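Local coordinates for EAL/GGDEF domain protein (Methylococcus capsulatus, PDB 3ICL), which is of unannotated function but contains a GGDEF domain, an alpha/beta fold with a central mixed sheet flanked by helices, at residues 8-13 / 81-86; 24-29 / 88-93; 54-59 / 108-113; 101-106 / 121-126. The protein carries 1 engineered substitution. One frame throughout, in Å; residues are numbered along the deposited sequence.

Contact 1: residues 8-13 / 81-86; sequences PNRQLF and KFTILL. Engineered in segment 81-86: Lys81 (natural residue Glu). With SO4 (sulfate ion), chain C.
Arg10 reaches from the first turn of helix 10-23 to grip the hydroxyl of Thr83 end-on with two nitrogens. NH1 lies 2.9 Å and NH2 3.0 Å from Thr83 OG1, and the oxygen sits close to the guanidinium plane, although both bonds are bent (146° and 142° at hydrogen). The bends at chi2 and chi3 curl the long arginine chain back so that its head meets the threonine coming from the opposite direction. Thr83 OG1 is in turn bonded to the carbonyl of Ala75 on the adjacent strand, and Arg10 NH2 also reaches the carbonyl of Arg76.

Packing is tight around Phe13, one turn further into the helix from Arg10. Thr83 OG1 stands 3.3 Å above the centre of one face of the phenyl ring, and Thr83 CB makes a CH-pi contact with the same ring, 4.0 Å from its centroid. At the ring's margin, Phe13 CE2 comes within 3.1 Å of Thr83 O and within 3.8 Å of Leu85 CB. A flat aromatic can lie between helix and sheet with one face on the threonine, while a small beta-branched threonine offers it both methine and hydroxyl. Looser surroundings begin beside Arg10, which is partly exposed, and at Lys81, engineered in place of Glu, whose NZ binds sulfate O1 at 2.8 Å. That ion is also held by Tyr147 and Lys150.

Strand 81-86 is the second arm of the beta hairpin that carries the GGDEF signature, here reading GGDKF, and the contact lays the N-terminal helix against this hallmark hairpin.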
loop_
_atom_site.group_PDB
_atom_site.type_symbol
_atom_site.label_atom_id
_atom_site.label_comp_id
_atom_site.label_asym_id
_atom_site.label_seq_id
_atom_site.Cartn_x
_atom_site.Cartn_y
_atom_site.Cartn_z
ATOM N N PRO A 8 10.279 6.248 -2.882
ATOM C CA PRO A 8 10.962 5.954 -4.147
ATOM C C PRO A 8 10.046 6.246 -5.338
ATOM O O PRO A 8 8.816 6.199 -5.214
ATOM C CB PRO A 8 11.275 4.466 -4.027
ATOM C CG PRO A 8 11.471 4.283 -2.554
ATOM C CD PRO A 8 10.338 5.088 -1.974
ATOM N N ASN A 9 10.645 6.550 -6.487
ATOM C CA ASN A 9 9.883 6.832 -7.703
ATOM C C ASN A 9 9.181 5.571 -8.182
ATOM O O ASN A 9 9.475 4.465 -7.726
ATOM C CB ASN A 9 10.794 7.317 -8.839
ATOM C CG ASN A 9 11.489 8.623 -8.523
ATOM O OD1 ASN A 9 10.876 9.560 -8.012
ATOM N ND2 ASN A 9 12.777 8.700 -8.849
ATOM N N ARG A 10 8.257 5.757 -9.118
ATOM C CA ARG A 10 7.502 4.666 -9.711
ATOM C C ARG A 10 8.481 3.745 -10.448
ATOM O O ARG A 10 8.316 2.529 -10.467
ATOM C CB ARG A 10 6.462 5.250 -10.679
ATOM C CG ARG A 10 5.642 4.247 -11.473
ATOM C CD ARG A 10 5.028 3.179 -10.585
ATOM N NE ARG A 10 4.425 3.729 -9.375
ATOM C CZ ARG A 10 4.023 2.981 -8.353
ATOM N NH1 ARG A 10 4.155 1.662 -8.404
ATOM N NH2 ARG A 10 3.514 3.547 -7.272
ATOM N N GLN A 11 9.512 4.340 -11.041
ATOM C CA GLN A 11 10.521 3.584 -11.782
ATOM C C GLN A 11 11.337 2.691 -10.858
ATOM O O GLN A 11 11.606 1.530 -11.176
ATOM C CB GLN A 11 11.466 4.541 -12.514
ATOM C CG GLN A 11 12.586 3.856 -13.285
ATOM C CD GLN A 11 12.074 3.019 -14.437
ATOM O OE1 GLN A 11 11.424 3.530 -15.352
ATOM N NE2 GLN A 11 12.364 1.725 -14.400
ATOM N N LEU A 12 11.747 3.241 -9.720
ATOM C CA LEU A 12 12.535 2.480 -8.763
ATOM C C LEU A 12 11.684 1.360 -8.173
ATOM O O LEU A 12 12.159 0.238 -7.991
ATOM C CB LEU A 12 13.053 3.390 -7.645
ATOM C CG LEU A 12 13.925 2.703 -6.589
ATOM C CD1 LEU A 12 15.074 1.952 -7.260
ATOM C CD2 LEU A 12 14.453 3.746 -5.616
ATOM N N PHE A 13 10.425 1.657 -7.873
ATOM C CA PHE A 13 9.545 0.628 -7.328
ATOM C C PHE A 13 9.470 -0.503 -8.350
ATOM O O PHE A 13 9.579 -1.681 -8.016
ATOM C CB PHE A 13 8.145 1.187 -7.070
ATOM C CG PHE A 13 7.162 0.148 -6.592
ATOM C CD1 PHE A 13 6.494 -0.669 -7.502
ATOM C CD2 PHE A 13 6.945 -0.045 -5.231
ATOM C CE1 PHE A 13 5.625 -1.669 -7.061
ATOM C CE2 PHE A 13 6.078 -1.040 -4.778
ATOM C CZ PHE A 13 5.416 -1.855 -5.698
ATOM N N LYS A 81 -2.909 6.669 -3.679
ATOM C CA LYS A 81 -2.775 5.225 -3.510
ATOM C C LYS A 81 -1.296 4.924 -3.293
ATOM O O LYS A 81 -0.434 5.740 -3.614
ATOM C CB LYS A 81 -3.273 4.464 -4.739
ATOM C CG LYS A 81 -4.733 4.033 -4.686
ATOM C CD LYS A 81 -5.689 5.194 -4.898
ATOM C CE LYS A 81 -5.612 5.721 -6.320
ATOM N NZ LYS A 81 -6.572 6.832 -6.532
ATOM N N PHE A 82 -1.011 3.758 -2.730
ATOM C CA PHE A 82 0.364 3.346 -2.474
ATOM C C PHE A 82 0.545 1.887 -2.885
ATOM O O PHE A 82 -0.306 1.043 -2.592
ATOM C CB PHE A 82 0.694 3.488 -0.982
ATOM C CG PHE A 82 0.706 4.907 -0.486
ATOM C CD1 PHE A 82 1.860 5.678 -0.569
ATOM C CD2 PHE A 82 -0.439 5.475 0.063
ATOM C CE1 PHE A 82 1.873 6.996 -0.114
ATOM C CE2 PHE A 82 -0.433 6.794 0.522
ATOM C CZ PHE A 82 0.724 7.552 0.431
ATOM N N THR A 83 1.636 1.595 -3.585
ATOM C CA THR A 83 1.922 0.219 -3.973
ATOM C C THR A 83 2.993 -0.250 -3.007
ATOM O O THR A 83 4.046 0.372 -2.873
ATOM C CB THR A 83 2.447 0.098 -5.409
ATOM O OG1 THR A 83 3.516 1.025 -5.606
ATOM C CG2 THR A 83 1.318 0.363 -6.411
ATOM N N ILE A 84 2.705 -1.347 -2.330
ATOM C CA ILE A 84 3.603 -1.895 -1.332
ATOM C C ILE A 84 4.150 -3.257 -1.746
ATOM O O ILE A 84 3.399 -4.207 -1.951
ATOM C CB ILE A 84 2.844 -2.003 0.005
ATOM C CG1 ILE A 84 2.403 -0.598 0.426
ATOM C CG2 ILE A 84 3.699 -2.689 1.057
ATOM C CD1 ILE A 84 1.180 -0.568 1.317
ATOM N N LEU A 85 5.466 -3.339 -1.867
ATOM C CA LEU A 85 6.132 -4.575 -2.251
ATOM C C LEU A 85 6.725 -5.289 -1.047
ATOM O O LEU A 85 7.555 -4.730 -0.333
ATOM C CB LEU A 85 7.249 -4.276 -3.259
ATOM C CG LEU A 85 8.339 -5.330 -3.482
ATOM C CD1 LEU A 85 7.735 -6.657 -3.939
ATOM C CD2 LEU A 85 9.325 -4.802 -4.520
ATOM N N LEU A 86 6.281 -6.521 -0.817
ATOM C CA LEU A 86 6.814 -7.325 0.272
ATOM C C LEU A 86 7.843 -8.239 -0.393
ATOM O O LEU A 86 7.502 -9.193 -1.089
ATOM C CB LEU A 86 5.701 -8.132 0.948
ATOM C CG LEU A 86 4.560 -7.281 1.519
ATOM C CD1 LEU A 86 3.633 -8.172 2.318
ATOM C CD2 LEU A 86 5.105 -6.163 2.407
HETATM S S SO4 C . -10.016 6.332 -6.291
HETATM O O1 SO4 C . -8.988 5.632 -7.084
HETATM O O2 SO4 C . -9.667 7.765 -6.199
HETATM O O3 SO4 C . -11.329 6.183 -6.950
HETATM O O4 SO4 C . -10.074 5.757 -4.931
#

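Contact 2: residues 24-29 / 88-93; sequences HERDGN and GAKDTL
The imidazole of His24 presents a face to Gly88, whose CA lies 4.2 Å from the ring centroid and 26° off its normal, a CH-pi contact. Glycine suits the place: its backbone has a positive phi of 93°, and its bare CA can come up against the ring. The amide of Asn29 turns toward the other loop because Asn29 CG is anti to the backbone N (chi1 -169°), and Asn29 OD1 accepts the N-H of Lys90 at 3.0 Å. The bond is fairly straight, though the oxygen's position is less certain, since it crowds Gly88 in the model.

Lys90 is stretched out fully, and its chain runs from the contact toward solvent. The root of that chain lies against the backbone of the first loop, with Lys90 CB 3.1 Å from Gly28 O. The guanidinium of Arg26 has Asn29 CB over the rim of one face and brings its NH2 within 4.4 Å of Lys90 NZ, a proximity of like charges at the exposed rim.

Inside 88-93, a type II turn is clasped twice at Ala89 O, by the backbone N-H and by the hydroxyl of Thr92. Of the two, Thr92 OG1 lies 2.6 Å from Ala89 O. The loop 24-29 leads from helix 10-23 to strand 32-38, whereas 88-93 leads from strand 81-86 to helix 96-106; a backbone bond of Ala89 with Pro30 joins them close to where the two strands pair.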
loop_
_atom_site.group_PDB
_atom_site.type_symbol
_atom_site.label_atom_id
_atom_site.label_comp_id
_atom_site.label_asym_id
_atom_site.label_seq_id
_atom_site.Cartn_x
_atom_site.Cartn_y
_atom_site.Cartn_z
ATOM N N HIS A 24 12.444 -14.204 -5.536
ATOM C CA HIS A 24 11.520 -15.006 -4.744
ATOM C C HIS A 24 10.313 -15.542 -5.488
ATOM O O HIS A 24 9.400 -14.789 -5.832
ATOM C CB HIS A 24 11.043 -14.192 -3.543
ATOM C CG HIS A 24 12.156 -13.555 -2.775
ATOM N ND1 HIS A 24 13.171 -14.284 -2.195
ATOM C CD2 HIS A 24 12.425 -12.255 -2.509
ATOM C CE1 HIS A 24 14.018 -13.460 -1.603
ATOM N NE2 HIS A 24 13.587 -12.224 -1.779
ATOM N N GLU A 25 10.314 -16.850 -5.732
ATOM C CA GLU A 25 9.204 -17.512 -6.407
ATOM C C GLU A 25 8.825 -18.805 -5.683
ATOM O O GLU A 25 8.155 -19.673 -6.245
ATOM C CB GLU A 25 9.545 -17.809 -7.871
ATOM C CG GLU A 25 9.569 -16.582 -8.788
ATOM C CD GLU A 25 8.287 -15.755 -8.731
ATOM O OE1 GLU A 25 7.185 -16.337 -8.658
ATOM O OE2 GLU A 25 8.381 -14.511 -8.776
ATOM N N ARG A 26 9.274 -18.927 -4.437
ATOM C CA ARG A 26 8.962 -20.086 -3.601
ATOM C C ARG A 26 7.665 -19.769 -2.864
ATOM O O ARG A 26 7.443 -18.629 -2.453
ATOM C CB ARG A 26 10.057 -20.321 -2.563
ATOM C CG ARG A 26 11.280 -21.080 -3.040
ATOM C CD ARG A 26 12.340 -21.016 -1.953
ATOM N NE ARG A 26 11.720 -21.025 -0.629
ATOM C CZ ARG A 26 12.348 -20.727 0.504
ATOM N NH1 ARG A 26 13.631 -20.394 0.490
ATOM N NH2 ARG A 26 11.686 -20.747 1.653
ATOM N N ASP A 27 6.819 -20.776 -2.682
ATOM C CA ASP A 27 5.550 -20.579 -1.998
ATOM C C ASP A 27 5.750 -20.199 -0.531
ATOM O O ASP A 27 4.861 -19.620 0.093
ATOM C CB ASP A 27 4.703 -21.848 -2.086
ATOM C CG ASP A 27 3.286 -21.629 -1.614
ATOM O OD1 ASP A 27 2.557 -20.854 -2.271
ATOM O OD2 ASP A 27 2.899 -22.225 -0.585
ATOM N N GLY A 28 6.924 -20.515 0.007
ATOM C CA GLY A 28 7.209 -20.205 1.399
ATOM C C GLY A 28 7.765 -18.815 1.658
ATOM O O GLY A 28 7.804 -18.368 2.805
ATOM N N ASN A 29 8.201 -18.133 0.603
ATOM C CA ASN A 29 8.752 -16.787 0.726
ATOM C C ASN A 29 8.457 -16.055 -0.577
ATOM O O ASN A 29 9.358 -15.532 -1.229
ATOM C CB ASN A 29 10.268 -16.858 0.962
ATOM C CG ASN A 29 10.859 -15.510 1.351
ATOM O OD1 ASN A 29 10.173 -14.671 1.934
ATOM N ND2 ASN A 29 12.136 -15.305 1.050
ATOM N N GLY A 88 9.655 -10.933 -0.294
ATOM C CA GLY A 88 9.795 -12.225 0.354
ATOM C C GLY A 88 8.950 -12.125 1.609
ATOM O O GLY A 88 9.409 -11.624 2.633
ATOM N N ALA A 89 7.712 -12.603 1.531
ATOM C CA ALA A 89 6.773 -12.498 2.644
ATOM C C ALA A 89 6.661 -13.687 3.590
ATOM O O ALA A 89 5.609 -13.900 4.193
ATOM C CB ALA A 89 5.391 -12.152 2.099
ATOM N N LYS A 90 7.732 -14.453 3.739
ATOM C CA LYS A 90 7.689 -15.596 4.639
ATOM C C LYS A 90 7.246 -15.161 6.034
ATOM O O LYS A 90 7.666 -14.117 6.541
ATOM C CB LYS A 90 9.060 -16.270 4.722
ATOM C CG LYS A 90 9.079 -17.501 5.625
ATOM C CD LYS A 90 10.402 -18.254 5.526
ATOM C CE LYS A 90 10.322 -19.605 6.233
ATOM N NZ LYS A 90 11.542 -20.436 6.023
ATOM N N ASP A 91 6.376 -15.965 6.637
ATOM C CA ASP A 91 5.868 -15.709 7.978
ATOM C C ASP A 91 4.937 -14.507 8.115
ATOM O O ASP A 91 4.692 -14.039 9.225
ATOM C CB ASP A 91 7.038 -15.571 8.959
ATOM C CG ASP A 91 7.952 -16.783 8.948
ATOM O OD1 ASP A 91 7.443 -17.915 9.089
ATOM O OD2 ASP A 91 9.179 -16.602 8.802
ATOM N N THR A 92 4.415 -14.005 6.999
ATOM C CA THR A 92 3.489 -12.874 7.060
ATOM C C THR A 92 2.110 -13.338 6.612
ATOM O O THR A 92 1.201 -12.525 6.443
ATOM C CB THR A 92 3.913 -11.705 6.136
ATOM O OG1 THR A 92 3.862 -12.133 4.766
ATOM C CG2 THR A 92 5.324 -11.231 6.475
ATOM N N LEU A 93 1.963 -14.646 6.425
ATOM C CA LEU A 93 0.705 -15.224 5.968
ATOM C C LEU A 93 0.310 -14.535 4.660
ATOM O O LEU A 93 -0.787 -13.988 4.524
ATOM C CB LEU A 93 -0.386 -15.051 7.038
ATOM C CG LEU A 93 -0.127 -15.822 8.347
ATOM C CD1 LEU A 93 -1.208 -15.512 9.364
ATOM C CD2 LEU A 93 -0.099 -17.322 8.067
#

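Contact 3: residues 54-59 / 108-113; sequences DRLLRA and QPFVFG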
loop_
_atom_site.group_PDB
_atom_site.type_symbol
_atom_site.label_atom_id
_atom_site.label_comp_id
_atom_site.label_asym_id
_atom_site.label_seq_id
_atom_site.Cartn_x
_atom_site.Cartn_y
_atom_site.Cartn_z
ATOM N N ASP A 54 -0.883 17.243 1.323
ATOM C CA ASP A 54 0.458 16.724 1.079
ATOM C C ASP A 54 1.080 16.233 2.372
ATOM O O ASP A 54 1.737 15.191 2.396
ATOM C CB ASP A 54 1.349 17.790 0.445
ATOM C CG ASP A 54 0.897 18.168 -0.947
ATOM O OD1 ASP A 54 0.161 17.371 -1.565
ATOM O OD2 ASP A 54 1.286 19.251 -1.428
ATOM N N ARG A 55 0.873 16.985 3.449
ATOM C CA ARG A 55 1.411 16.598 4.747
ATOM C C ARG A 55 0.844 15.242 5.159
ATOM O O ARG A 55 1.569 14.385 5.666
ATOM C CB ARG A 55 1.068 17.645 5.810
ATOM C CG ARG A 55 1.759 18.983 5.613
ATOM C CD ARG A 55 1.488 19.900 6.788
ATOM N NE ARG A 55 2.012 19.344 8.032
ATOM C CZ ARG A 55 1.784 19.855 9.236
ATOM N NH1 ARG A 55 1.038 20.944 9.366
ATOM N NH2 ARG A 55 2.302 19.278 10.312
ATOM N N LEU A 56 -0.453 15.056 4.936
ATOM C CA LEU A 56 -1.115 13.800 5.278
ATOM C C LEU A 56 -0.519 12.637 4.485
ATOM O O LEU A 56 -0.237 11.576 5.041
ATOM C CB LEU A 56 -2.621 13.906 5.001
ATOM C CG LEU A 56 -3.489 12.658 5.206
ATOM C CD1 LEU A 56 -3.288 12.075 6.601
ATOM C CD2 LEU A 56 -4.943 13.031 4.987
ATOM N N LEU A 57 -0.327 12.844 3.186
ATOM C CA LEU A 57 0.237 11.812 2.321
ATOM C C LEU A 57 1.630 11.394 2.774
ATOM O O LEU A 57 1.981 10.214 2.716
ATOM C CB LEU A 57 0.301 12.305 0.875
ATOM C CG LEU A 57 -1.034 12.450 0.133
ATOM C CD1 LEU A 57 -0.784 13.054 -1.247
ATOM C CD2 LEU A 57 -1.716 11.089 0.014
ATOM N N ARG A 58 2.424 12.362 3.218
ATOM C CA ARG A 58 3.780 12.078 3.676
ATOM C C ARG A 58 3.770 11.337 5.016
ATOM O O ARG A 58 4.604 10.466 5.259
ATOM C CB ARG A 58 4.573 13.380 3.817
ATOM C CG ARG A 58 6.074 13.170 3.957
ATOM C CD ARG A 58 6.808 14.493 4.132
ATOM N NE ARG A 58 8.257 14.323 4.062
ATOM C CZ ARG A 58 8.938 14.114 2.939
ATOM N NH1 ARG A 58 8.306 14.051 1.776
ATOM N NH2 ARG A 58 10.255 13.966 2.978
ATOM N N ALA A 59 2.829 11.689 5.886
ATOM C CA ALA A 59 2.726 11.040 7.189
ATOM C C ALA A 59 2.189 9.620 7.012
ATOM O O ALA A 59 2.510 8.726 7.790
ATOM C CB ALA A 59 1.805 11.843 8.108
ATOM N N GLN A 108 -4.656 5.236 13.550
ATOM C CA GLN A 108 -4.317 6.257 14.538
ATOM C C GLN A 108 -4.575 7.621 13.913
ATOM O O GLN A 108 -4.375 7.808 12.714
ATOM C CB GLN A 108 -2.848 6.145 14.945
ATOM C CG GLN A 108 -2.488 4.842 15.633
ATOM C CD GLN A 108 -0.991 4.667 15.778
ATOM O OE1 GLN A 108 -0.258 4.680 14.787
ATOM N NE2 GLN A 108 -0.526 4.504 17.013
ATOM N N PRO A 109 -5.028 8.596 14.714
ATOM C CA PRO A 109 -5.290 9.925 14.149
ATOM C C PRO A 109 -4.049 10.645 13.625
ATOM O O PRO A 109 -2.926 10.358 14.032
ATOM C CB PRO A 109 -5.933 10.678 15.317
ATOM C CG PRO A 109 -6.597 9.574 16.106
ATOM C CD PRO A 109 -5.540 8.500 16.093
ATOM N N PHE A 110 -4.273 11.565 12.691
ATOM C CA PHE A 110 -3.218 12.390 12.116
ATOM C C PHE A 110 -3.587 13.783 12.606
ATOM O O PHE A 110 -4.577 14.359 12.161
ATOM C CB PHE A 110 -3.270 12.350 10.589
ATOM C CG PHE A 110 -2.792 11.054 9.997
ATOM C CD1 PHE A 110 -1.437 10.844 9.750
ATOM C CD2 PHE A 110 -3.695 10.045 9.683
ATOM C CE1 PHE A 110 -0.988 9.645 9.194
ATOM C CE2 PHE A 110 -3.254 8.840 9.126
ATOM C CZ PHE A 110 -1.900 8.643 8.882
ATOM N N VAL A 111 -2.808 14.327 13.531
ATOM C CA VAL A 111 -3.142 15.641 14.059
ATOM C C VAL A 111 -2.386 16.782 13.393
ATOM O O VAL A 111 -1.163 16.853 13.454
ATOM C CB VAL A 111 -2.903 15.702 15.587
ATOM C CG1 VAL A 111 -3.437 17.015 16.142
ATOM C CG2 VAL A 111 -3.589 14.522 16.268
ATOM N N PHE A 112 -3.136 17.663 12.743
ATOM C CA PHE A 112 -2.572 18.826 12.073
ATOM C C PHE A 112 -3.123 20.033 12.819
ATOM O O PHE A 112 -4.296 20.382 12.675
ATOM C CB PHE A 112 -3.000 18.837 10.603
ATOM C CG PHE A 112 -2.495 17.650 9.823
ATOM C CD1 PHE A 112 -1.129 17.457 9.633
ATOM C CD2 PHE A 112 -3.380 16.715 9.301
ATOM C CE1 PHE A 112 -0.651 16.348 8.937
ATOM C CE2 PHE A 112 -2.913 15.604 8.603
ATOM C CZ PHE A 112 -1.543 15.421 8.421
ATOM N N GLY A 113 -2.277 20.657 13.631
ATOM C CA GLY A 113 -2.730 21.785 14.417
ATOM C C GLY A 113 -3.754 21.244 15.396
ATOM O O GLY A 113 -3.494 20.260 16.086
#
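The helical bond from Ala59 N to Arg55 O, 3.0 Å long, spaces by one turn two residues that meet different phenylalanines of 108-113; across the contact itself there are no hydrogen bonds. Arg55 swings its guanidinium past Phe112 so that Phe112 CD1 lies over the centre of the guanidinium face, 3.8 Å above it. The two planes are steeply inclined, 71° apart, so this is no parallel stack. Farther along the same ring, Phe112 CZ butts against the helix backbone, 3.6 Å from Leu56 CA.

Phe110 and Phe112 flank Val111 on strand 110-112, and both point to the helix. The strand is one arm of the small antiparallel hairpin completed by 115-117, an outlying element of this GGDEF domain that packs on helix 50-67, running obliquely antiparallel to it (146°), with the short axes 10.0 Å apart.

Leu56, with CG anti to the backbone N (chi1 176°), sends CD1 over one face of Phe110, where a CH-pi contact forms 3.7 Å from the centroid. Leu56 serves both rings, CD1 lying on Phe110 while CB touches Phe112 CZ. Ala59, small enough to bring the helix close, puts CB 3.7 Å from Phe110 CE1. Arg63, further along the helix, makes a cation-pi contact with Phe110 and binds the carbonyls of Gln108 and Pro109.

Contact 4: residues 101-106 / 121-126; sequences KILDGL and VSIGIA
In Ile123 the CG1 branch stands beside the backbone N (chi1 -57°) and then runs out extended, which carries CD1 away from the strand and up to the helix, where it meets Leu103. Val121 branches in the same way, with CG1 anti to the backbone N (chi1 176°) and CG2 beside it, and its two methyls are split between two helix residues.

One methyl, Val121 CG1, takes Leu103 CD2 at 3.9 Å; the other, CG2, takes Leu106 CD1 at 3.8 Å, the leucine crossing the valine at about a right angle. Leu103 fills the angle between the two strand residues: its CG is 4.0 Å from Ile123 CD1, and the two side chains slide past each other in opposite directions. A longer touch of 4.4 Å, between Ile102 CG2 and Ile123 CD1, completes the patch. The interface is wholly apolar, as suits its burial. Beta-branched residues are at home in the strand, while leucines on the helix supply the reach to bridge axes 9.9 Å apart. The segments run nearly antiparallel, at 167°.

Between Val121 and Ile123, Ser122 points to the other face of the sheet, where its hydroxyl is bonded to Asp39 and Asn156. Strand 121-127 has 32-38 as its antiparallel neighbour and 156-159 as its parallel one. Helix 96-106 rests on all three, with Leu106 and Ile102 on Leu36 and Leu103 on Tyr157, and its flank packs on helix 50-67, while helix 135-152 covers the opposite face.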
loop_
_atom_site.group_PDB
_atom_site.type_symbol
_atom_site.label_atom_id
_atom_site.label_comp_id
_atom_site.label_asym_id
_atom_site.label_seq_id
_atom_site.Cartn_x
_atom_site.Cartn_y
_atom_site.Cartn_z
ATOM N N LYS A 101 -0.912 -4.738 10.168
ATOM C CA LYS A 101 -0.039 -3.801 10.871
ATOM C C LYS A 101 -0.171 -2.403 10.257
ATOM O O LYS A 101 -0.067 -1.388 10.957
ATOM C CB LYS A 101 1.414 -4.284 10.802
ATOM C CG LYS A 101 2.378 -3.489 11.663
ATOM C CD LYS A 101 3.743 -4.159 11.733
ATOM C CE LYS A 101 4.655 -3.451 12.724
ATOM N NZ LYS A 101 5.957 -4.154 12.877
ATOM N N ILE A 102 -0.361 -2.326 9.000
ATOM C CA ILE A 102 -0.567 -1.045 8.335
ATOM C C ILE A 102 -1.892 -0.469 8.809
ATOM O O ILE A 102 -1.974 0.705 9.174
ATOM C CB ILE A 102 -0.618 -1.181 6.791
ATOM C CG1 ILE A 102 0.740 -1.628 6.232
ATOM C CG2 ILE A 102 -0.935 0.179 6.166
ATOM C CD1 ILE A 102 0.739 -2.036 4.800
ATOM N N LEU A 103 -2.940 -1.256 8.752
ATOM C CA LEU A 103 -4.242 -0.765 9.183
ATOM C C LEU A 103 -4.183 -0.288 10.641
ATOM O O LEU A 103 -4.837 0.689 11.006
ATOM C CB LEU A 103 -5.315 -1.854 8.991
ATOM C CG LEU A 103 -5.666 -2.210 7.530
ATOM C CD1 LEU A 103 -6.565 -3.436 7.479
ATOM C CD2 LEU A 103 -6.360 -1.048 6.864
ATOM N N ASP A 104 -3.396 -0.966 11.474
ATOM C CA ASP A 104 -3.278 -0.556 12.873
ATOM C C ASP A 104 -2.587 0.797 12.977
ATOM O O ASP A 104 -2.983 1.642 13.776
ATOM C CB ASP A 104 -2.496 -1.589 13.694
ATOM C CG ASP A 104 -3.268 -2.881 13.883
ATOM O OD1 ASP A 104 -4.494 -2.876 13.636
ATOM O OD2 ASP A 104 -2.656 -3.892 14.284
ATOM N N GLY A 105 -1.559 1.004 12.163
ATOM C CA GLY A 105 -0.848 2.270 12.200
ATOM C C GLY A 105 -1.654 3.413 11.605
ATOM O O GLY A 105 -1.641 4.523 12.138
ATOM N N LEU A 106 -2.366 3.146 10.511
ATOM C CA LEU A 106 -3.161 4.176 9.850
ATOM C C LEU A 106 -4.505 4.475 10.508
ATOM O O LEU A 106 -5.185 5.426 10.123
ATOM C CB LEU A 106 -3.385 3.816 8.377
ATOM C CG LEU A 106 -2.119 3.608 7.536
ATOM C CD1 LEU A 106 -2.497 3.389 6.069
ATOM C CD2 LEU A 106 -1.203 4.811 7.676
ATOM N N VAL A 121 -9.084 3.424 5.065
ATOM C CA VAL A 121 -8.160 2.718 4.173
ATOM C C VAL A 121 -8.678 1.385 3.632
ATOM O O VAL A 121 -9.363 0.647 4.337
ATOM C CB VAL A 121 -6.822 2.436 4.923
ATOM C CG1 VAL A 121 -5.877 1.630 4.055
ATOM C CG2 VAL A 121 -6.170 3.749 5.346
ATOM N N SER A 122 -8.347 1.086 2.378
ATOM C CA SER A 122 -8.737 -0.184 1.754
ATOM C C SER A 122 -7.503 -0.779 1.102
ATOM O O SER A 122 -6.784 -0.092 0.377
ATOM C CB SER A 122 -9.824 0.013 0.697
ATOM O OG SER A 122 -11.096 0.186 1.293
ATOM N N ILE A 123 -7.260 -2.060 1.357
ATOM C CA ILE A 123 -6.090 -2.722 0.808
ATOM C C ILE A 123 -6.401 -3.972 -0.009
ATOM O O ILE A 123 -7.151 -4.847 0.428
ATOM C CB ILE A 123 -5.122 -3.132 1.937
ATOM C CG1 ILE A 123 -4.716 -1.898 2.752
ATOM C CG2 ILE A 123 -3.897 -3.820 1.339
ATOM C CD1 ILE A 123 -3.829 -2.210 3.946
ATOM N N GLY A 124 -5.808 -4.047 -1.195
ATOM C CA GLY A 124 -5.985 -5.214 -2.042
ATOM C C GLY A 124 -4.674 -5.981 -2.017
ATOM O O GLY A 124 -3.604 -5.367 -2.047
ATOM N N ILE A 125 -4.727 -7.221 -2.039
ATOM C CA ILE A 125 -3.478 -7.968 -1.937
ATOM C C ILE A 125 -3.285 -8.984 -3.059
ATOM O O ILE A 125 -4.212 -9.711 -3.430
ATOM C CB ILE A 125 -3.352 -8.744 -0.590
ATOM C CG1 ILE A 125 -3.251 -7.781 0.599
ATOM C CG2 ILE A 125 -2.095 -9.601 -0.612
ATOM C CD1 ILE A 125 -3.389 -8.446 1.950
ATOM N N ALA A 126 -2.197 -9.174 -3.648
ATOM C CA ALA A 126 -1.951 -10.114 -4.737
ATOM C C ALA A 126 -0.686 -10.890 -4.403
ATOM O O ALA A 126 0.355 -10.301 -4.124
ATOM C CB ALA A 126 -1.782 -9.372 -6.049
#

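From the N terminus, contact 1 closes the first long loop, bringing helix 10-23 back to strand 81-86. Contact 2 opens within that loop and closes just past it, joining the two loops at one end of the sheet. Contact 3 opens inside both and closes later, tying helix 50-67 to the small hairpin; contacts 1, 2 and 3 therefore all cross one another. Contact 4 opens after contacts 1 and 2 have closed but crosses contact 3, and sets helix 96-106 on the central sheet. Contacts 1 and 4 use opposite faces of that sheet, yet touch through Ile84 and Ile102; contacts 2 and 3 lie far apart, their centres about 32 Å from each other.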